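Mandelate racemase/muconate lactonizing enzyme family protein (Bradyrhizobium sp. ORS 278, PDB 3TOY) belongs to the mandelate racemase/muconate lactonizing enzyme family of the enolase superfamily, and carries a barrel-type C-terminal domain that binds a calcium ion. Local coordinates at residues G194-R207 against T230-T242. Residues are numbered along the deposited sequence; the frame is centred on the assembly and turned at random.
Sequences GDLATDEAMIKGLR and TRRIARLADYDLT. With P4C (O-acetaldehydyl-hexaethylene glycol), chain N; P4C (O-acetaldehydyl-hexaethylene glycol), chain R.
Two arginines, one from each segment, close the opposite ends of this contact by each gripping a single backbone carbonyl with two nitrogens. It joins neighbouring helices around the enolase-type beta/alpha barrel: the axes of helix segments 196-207 and 230-236 approach to 10.5 Å, their N-to-C directions 30° apart, and strand 215-219 lies between them in sequence. At one end Arg232, extended from CG to NE, holds Gly194 O end-on, NH2 at 3.2 Å lying in the carbonyl plane and NH1 tilted 33° from it. Arg232 NH1 also makes a salt bridge to Asp199 OD2 (2.7 Å), while Glu228 takes NE; three acceptors thus fix the guanidinium's rotation, and Leu196 N sits over its face. Leu196, its CG anti to the backbone N, sets CD2 3.7 Å above the centre of the Arg235 guanidinium. Midway, Ile203 CG2 presses on Tyr239 CB at 3.5 Å, and Tyr239 OH donates to the anti lone pair of Glu200 OE2 (2.8 Å), with ring and carboxylate planes 75° apart. At the far end Arg207 bends at chi2 and chi3; its NH1 bonds Ile214 O and Gly211 O, and Arg207 grips Tyr239 O side-on, with NE at 2.9 Å and NH2 at 3.2 Å.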
loop_
_atom_site.group_PDB
_atom_site.type_symbol
_atom_site.label_atom_id
_atom_site.label_comp_id
_atom_site.label_asym_id
_atom_site.label_seq_id
_atom_site.Cartn_x
_atom_site.Cartn_y
_atom_site.Cartn_z
ATOM N N GLY A 194 23.012 28.392 -10.983
ATOM C CA GLY A 194 22.756 28.572 -12.416
ATOM C C GLY A 194 22.104 27.344 -13.026
ATOM O O GLY A 194 21.323 26.660 -12.369
ATOM N N ASP A 195 22.438 27.051 -14.277
ATOM C CA ASP A 195 21.870 25.898 -14.959
ATOM C C ASP A 195 22.657 24.615 -14.678
ATOM O O ASP A 195 23.662 24.644 -13.961
ATOM C CB ASP A 195 21.759 26.170 -16.460
ATOM C CG ASP A 195 23.103 26.435 -17.114
ATOM O OD1 ASP A 195 24.149 26.268 -16.462
ATOM O OD2 ASP A 195 23.111 26.812 -18.299
ATOM N N LEU A 196 22.192 23.485 -15.209
ATOM C CA LEU A 196 22.879 22.211 -14.990
ATOM C C LEU A 196 24.324 22.237 -15.520
ATOM O O LEU A 196 25.235 21.670 -14.907
ATOM C CB LEU A 196 22.099 21.060 -15.648
ATOM C CG LEU A 196 22.822 19.712 -15.767
ATOM C CD1 LEU A 196 23.224 19.193 -14.381
ATOM C CD2 LEU A 196 21.938 18.681 -16.515
ATOM N N ALA A 197 24.528 22.871 -16.676
ATOM C CA ALA A 197 25.875 22.944 -17.245
ATOM C C ALA A 197 26.831 23.522 -16.217
ATOM O O ALA A 197 27.948 23.037 -16.055
ATOM C CB ALA A 197 25.892 23.795 -18.537
ATOM N N THR A 198 26.397 24.566 -15.527
ATOM C CA THR A 198 27.226 25.180 -14.500
ATOM C C THR A 198 27.587 24.211 -13.369
ATOM O O THR A 198 28.744 24.134 -12.936
ATOM C CB THR A 198 26.540 26.428 -13.949
ATOM O OG1 THR A 198 26.464 27.401 -15.000
ATOM C CG2 THR A 198 27.321 27.012 -12.795
ATOM N N ASP A 199 26.606 23.445 -12.909
ATOM C CA ASP A 199 26.849 22.477 -11.850
ATOM C C ASP A 199 27.812 21.428 -12.349
ATOM O O ASP A 199 28.732 21.023 -11.638
ATOM C CB ASP A 199 25.555 21.757 -11.450
ATOM C CG ASP A 199 24.548 22.667 -10.786
ATOM O OD1 ASP A 199 24.946 23.670 -10.135
ATOM O OD2 ASP A 199 23.339 22.355 -10.902
ATOM N N GLU A 200 27.602 20.970 -13.578
ATOM C CA GLU A 200 28.415 19.878 -14.070
ATOM C C GLU A 200 29.857 20.340 -14.307
ATOM O O GLU A 200 30.799 19.625 -13.991
ATOM C CB GLU A 200 27.827 19.279 -15.337
ATOM C CG GLU A 200 28.584 18.049 -15.789
ATOM C CD GLU A 200 27.860 17.256 -16.855
ATOM O OE1 GLU A 200 26.778 17.691 -17.294
ATOM O OE2 GLU A 200 28.395 16.202 -17.264
ATOM N N ALA A 201 30.020 21.540 -14.859
ATOM C CA ALA A 201 31.364 22.111 -15.042
ATOM C C ALA A 201 32.089 22.153 -13.700
ATOM O O ALA A 201 33.240 21.728 -13.584
ATOM C CB ALA A 201 31.271 23.524 -15.635
ATOM N N MET A 202 31.410 22.675 -12.684
ATOM C CA MET A 202 32.019 22.788 -11.357
ATOM C C MET A 202 32.472 21.447 -10.804
ATOM O O MET A 202 33.609 21.306 -10.358
ATOM C CB MET A 202 31.071 23.441 -10.363
ATOM C CG MET A 202 31.718 23.595 -8.978
ATOM S SD MET A 202 30.581 24.196 -7.724
ATOM C CE MET A 202 29.740 22.662 -7.280
ATOM N N ILE A 203 31.575 20.461 -10.830
ATOM C CA ILE A 203 31.841 19.154 -10.246
ATOM C C ILE A 203 32.922 18.433 -11.018
ATOM O O ILE A 203 33.827 17.840 -10.442
ATOM C CB ILE A 203 30.584 18.275 -10.297
ATOM C CG1 ILE A 203 29.547 18.825 -9.334
ATOM C CG2 ILE A 203 30.933 16.845 -9.987
ATOM C CD1 ILE A 203 30.012 18.794 -7.890
ATOM N N LYS A 204 32.824 18.491 -12.340
ATOM C CA LYS A 204 33.819 17.857 -13.185
ATOM C C LYS A 204 35.210 18.424 -12.883
ATOM O O LYS A 204 36.203 17.681 -12.801
ATOM C CB LYS A 204 33.473 18.052 -14.660
ATOM C CG LYS A 204 34.470 17.351 -15.594
ATOM C CD LYS A 204 34.209 17.682 -17.056
ATOM C CE LYS A 204 35.094 16.812 -17.948
ATOM N NZ LYS A 204 34.709 16.927 -19.371
ATOM N N GLY A 205 35.273 19.741 -12.726
ATOM C CA GLY A 205 36.526 20.424 -12.408
ATOM C C GLY A 205 37.053 19.979 -11.057
ATOM O O GLY A 205 38.238 19.660 -10.903
ATOM N N LEU A 206 36.169 19.939 -10.067
ATOM C CA LEU A 206 36.582 19.520 -8.729
ATOM C C LEU A 206 37.082 18.084 -8.698
ATOM O O LEU A 206 38.090 17.790 -8.050
ATOM C CB LEU A 206 35.459 19.717 -7.712
ATOM C CG LEU A 206 35.148 21.161 -7.327
ATOM C CD1 LEU A 206 33.840 21.241 -6.536
ATOM C CD2 LEU A 206 36.330 21.774 -6.529
ATOM N N ARG A 207 36.371 17.183 -9.377
ATOM C CA ARG A 207 36.720 15.761 -9.387
ATOM C C ARG A 207 38.050 15.538 -10.111
ATOM O O ARG A 207 38.819 14.637 -9.756
ATOM C CB ARG A 207 35.591 14.927 -10.039
ATOM C CG ARG A 207 35.825 13.423 -10.130
ATOM C CD ARG A 207 36.156 12.799 -8.766
ATOM N NE ARG A 207 34.986 12.514 -7.928
ATOM C CZ ARG A 207 35.043 12.350 -6.608
ATOM N NH1 ARG A 207 36.206 12.486 -5.975
ATOM N NH2 ARG A 207 33.942 12.075 -5.906
ATOM N N THR A 230 15.622 15.676 -10.087
ATOM C CA THR A 230 15.802 14.357 -10.694
ATOM C C THR A 230 16.639 14.388 -11.980
ATOM O O THR A 230 17.504 13.539 -12.183
ATOM C CB THR A 230 14.433 13.691 -10.962
ATOM O OG1 THR A 230 13.898 13.266 -9.704
ATOM C CG2 THR A 230 14.597 12.454 -11.836
ATOM N N ARG A 231 16.342 15.350 -12.840
ATOM C CA ARG A 231 17.056 15.530 -14.103
ATOM C C ARG A 231 18.546 15.830 -13.859
ATOM O O ARG A 231 19.418 15.214 -14.458
ATOM C CB ARG A 231 16.422 16.672 -14.913
ATOM C CG ARG A 231 16.802 16.620 -16.391
ATOM C CD ARG A 231 16.235 17.803 -17.190
ATOM N NE ARG A 231 16.823 19.051 -16.722
ATOM C CZ ARG A 231 17.925 19.591 -17.250
ATOM N NH1 ARG A 231 18.521 18.998 -18.274
ATOM N NH2 ARG A 231 18.427 20.712 -16.745
ATOM N N ARG A 232 18.836 16.774 -12.969
ATOM C CA ARG A 232 20.244 17.126 -12.720
ATOM C C ARG A 232 21.006 15.987 -12.068
ATOM O O ARG A 232 22.166 15.724 -12.419
ATOM C CB ARG A 232 20.352 18.358 -11.829
ATOM C CG ARG A 232 19.692 19.593 -12.457
ATOM C CD ARG A 232 20.328 20.907 -11.989
ATOM N NE ARG A 232 19.623 22.051 -12.571
ATOM C CZ ARG A 232 19.975 23.323 -12.410
ATOM N NH1 ARG A 232 21.058 23.637 -11.707
ATOM N NH2 ARG A 232 19.246 24.288 -12.963
ATOM N N ILE A 233 20.378 15.341 -11.087
ATOM C CA ILE A 233 21.045 14.251 -10.376
ATOM C C ILE A 233 21.464 13.126 -11.319
ATOM O O ILE A 233 22.574 12.605 -11.216
ATOM C CB ILE A 233 20.182 13.707 -9.196
ATOM C CG1 ILE A 233 20.025 14.805 -8.130
ATOM C CG2 ILE A 233 20.815 12.421 -8.632
ATOM C CD1 ILE A 233 18.994 14.447 -6.999
ATOM N N ALA A 234 20.600 12.766 -12.265
ATOM C CA ALA A 234 20.951 11.689 -13.198
ATOM C C ALA A 234 22.186 12.054 -14.033
ATOM O O ALA A 234 23.010 11.201 -14.387
ATOM C CB ALA A 234 19.795 11.365 -14.102
ATOM N N ARG A 235 22.304 13.327 -14.349
ATOM C CA ARG A 235 23.385 13.780 -15.213
ATOM C C ARG A 235 24.685 13.909 -14.422
ATOM O O ARG A 235 25.775 13.957 -14.999
ATOM C CB ARG A 235 22.994 15.112 -15.856
ATOM C CG ARG A 235 21.776 14.969 -16.768
ATOM C CD ARG A 235 22.182 14.580 -18.198
ATOM N NE ARG A 235 22.903 15.685 -18.828
ATOM C CZ ARG A 235 22.326 16.639 -19.560
ATOM N NH1 ARG A 235 21.014 16.615 -19.781
ATOM N NH2 ARG A 235 23.062 17.625 -20.070
ATOM N N LEU A 236 24.572 13.974 -13.099
ATOM C CA LEU A 236 25.756 14.109 -12.240
ATOM C C LEU A 236 26.238 12.780 -11.649
ATOM O O LEU A 236 27.257 12.726 -10.936
ATOM C CB LEU A 236 25.468 15.064 -11.081
ATOM C CG LEU A 236 25.219 16.521 -11.466
ATOM C CD1 LEU A 236 24.636 17.312 -10.292
ATOM C CD2 LEU A 236 26.529 17.144 -11.967
ATOM N N ALA A 237 25.512 11.708 -11.917
ATOM C CA ALA A 237 25.835 10.428 -11.272
ATOM C C ALA A 237 27.206 9.841 -11.681
ATOM O O ALA A 237 27.724 8.948 -11.019
ATOM C CB ALA A 237 24.719 9.430 -11.508
ATOM N N ASP A 238 27.803 10.350 -12.749
ATOM C CA ASP A 238 29.103 9.853 -13.208
ATOM C C ASP A 238 30.299 10.379 -12.412
ATOM O O ASP A 238 31.434 9.987 -12.663
ATOM C CB ASP A 238 29.311 10.189 -14.687
ATOM C CG ASP A 238 28.526 9.276 -15.603
ATOM O OD1 ASP A 238 28.289 8.109 -15.220
ATOM O OD2 ASP A 238 28.143 9.726 -16.704
ATOM N N TYR A 239 30.058 11.274 -11.463
ATOM C CA TYR A 239 31.159 11.900 -10.746
ATOM C C TYR A 239 31.382 11.339 -9.351
ATOM O O TYR A 239 32.207 11.851 -8.596
ATOM C CB TYR A 239 30.960 13.402 -10.705
ATOM C CG TYR A 239 30.905 13.975 -12.101
ATOM C CD1 TYR A 239 32.074 14.172 -12.835
ATOM C CD2 TYR A 239 29.688 14.307 -12.689
ATOM C CE1 TYR A 239 32.031 14.692 -14.115
ATOM C CE2 TYR A 239 29.639 14.819 -13.975
ATOM C CZ TYR A 239 30.818 15.005 -14.681
ATOM O OH TYR A 239 30.774 15.518 -15.958
ATOM N N ASP A 240 30.645 10.283 -9.016
ATOM C CA ASP A 240 30.864 9.569 -7.774
ATOM C C ASP A 240 30.658 10.479 -6.551
ATOM O O ASP A 240 31.504 10.523 -5.643
ATOM C CB ASP A 240 32.270 8.959 -7.754
ATOM C CG ASP A 240 32.440 7.912 -6.663
ATOM O OD1 ASP A 240 31.465 7.184 -6.384
ATOM O OD2 ASP A 240 33.546 7.813 -6.081
ATOM N N LEU A 241 29.538 11.203 -6.533
ATOM C CA LEU A 241 29.192 12.055 -5.387
ATOM C C LEU A 241 28.718 11.223 -4.196
ATOM O O LEU A 241 28.066 10.201 -4.359
ATOM C CB LEU A 241 28.104 13.057 -5.791
ATOM C CG LEU A 241 28.490 13.925 -6.980
ATOM C CD1 LEU A 241 27.350 14.871 -7.338
ATOM C CD2 LEU A 241 29.750 14.687 -6.593
ATOM N N THR A 242 29.044 11.671 -2.988
ATOM C CA THR A 242 28.649 10.964 -1.789
ATOM C C THR A 242 27.183 11.215 -1.456
ATOM O O THR A 242 26.493 10.310 -0.984
ATOM C CB THR A 242 29.559 11.398 -0.626
ATOM O OG1 THR A 242 30.837 10.783 -0.816
ATOM C CG2 THR A 242 28.979 10.982 0.738
HETATM O O1 P4C N . 11.104 21.181 -13.508
HETATM C C2 P4C N . 10.330 22.020 -14.381
HETATM C C3 P4C N . 11.141 23.273 -14.685
HETATM O O4 P4C N . 10.370 24.401 -14.304
HETATM C C5 P4C N . 11.157 25.579 -14.185
HETATM C C6 P4C N . 10.554 26.630 -15.104
HETATM O O7 P4C N . 10.943 26.347 -16.449
HETATM C C8 P4C N . 10.338 27.267 -17.361
HETATM C C9 P4C N . 10.738 26.916 -18.779
HETATM O O10 P4C N . 12.131 27.171 -18.894
HETATM C C11 P4C N . 12.561 27.026 -20.240
HETATM C C12 P4C N . 14.077 27.056 -20.263
HETATM O O13 P4C N . 14.568 26.163 -19.266
HETATM C C14 P4C N . 15.988 26.017 -19.335
HETATM C C15 P4C N . 16.397 24.852 -18.446
HETATM O O16 P4C N . 16.018 23.640 -19.092
HETATM C C17 P4C N . 15.848 22.546 -18.197
HETATM C C18 P4C N . 15.266 21.377 -18.984
HETATM O O19 P4C N . 16.207 20.930 -19.961
HETATM C C20 P4C N . 15.678 19.923 -20.825
HETATM C C21 P4C N . 16.668 19.605 -21.943
HETATM O O22 P4C N . 16.747 20.691 -22.874
HETATM O O1 P4C R . 26.591 4.382 4.803
HETATM C C2 P4C R . 27.233 5.350 5.646
HETATM C C3 P4C R . 28.463 4.754 6.327
HETATM O O4 P4C R . 28.785 5.608 7.430
HETATM C C5 P4C R . 29.957 5.219 8.154
HETATM C C6 P4C R . 30.768 6.452 8.572
HETATM O O7 P4C R . 31.559 6.883 7.464
HETATM C C8 P4C R . 32.258 8.131 7.617
HETATM C C9 P4C R . 33.688 7.953 7.078
HETATM O O10 P4C R . 33.861 8.359 5.722
HETATM C C11 P4C R . 34.930 7.663 5.047
HETATM C C12 P4C R . 34.464 6.329 4.466
HETATM O O13 P4C R . 34.730 6.231 3.060
HETATM C C14 P4C R . 33.918 5.264 2.378
HETATM C C15 P4C R . 32.667 5.880 1.744
HETATM O O16 P4C R . 32.719 5.915 0.308
HETATM C C17 P4C R . 31.847 6.894 -0.279
HETATM C C18 P4C R . 32.247 7.245 -1.717
HETATM O O19 P4C R . 33.254 8.268 -1.737
HETATM C C20 P4C R . 34.090 8.228 -2.897
HETATM C C21 P4C R . 35.383 9.012 -2.662
HETATM O O22 P4C R . 36.273 8.295 -1.798
#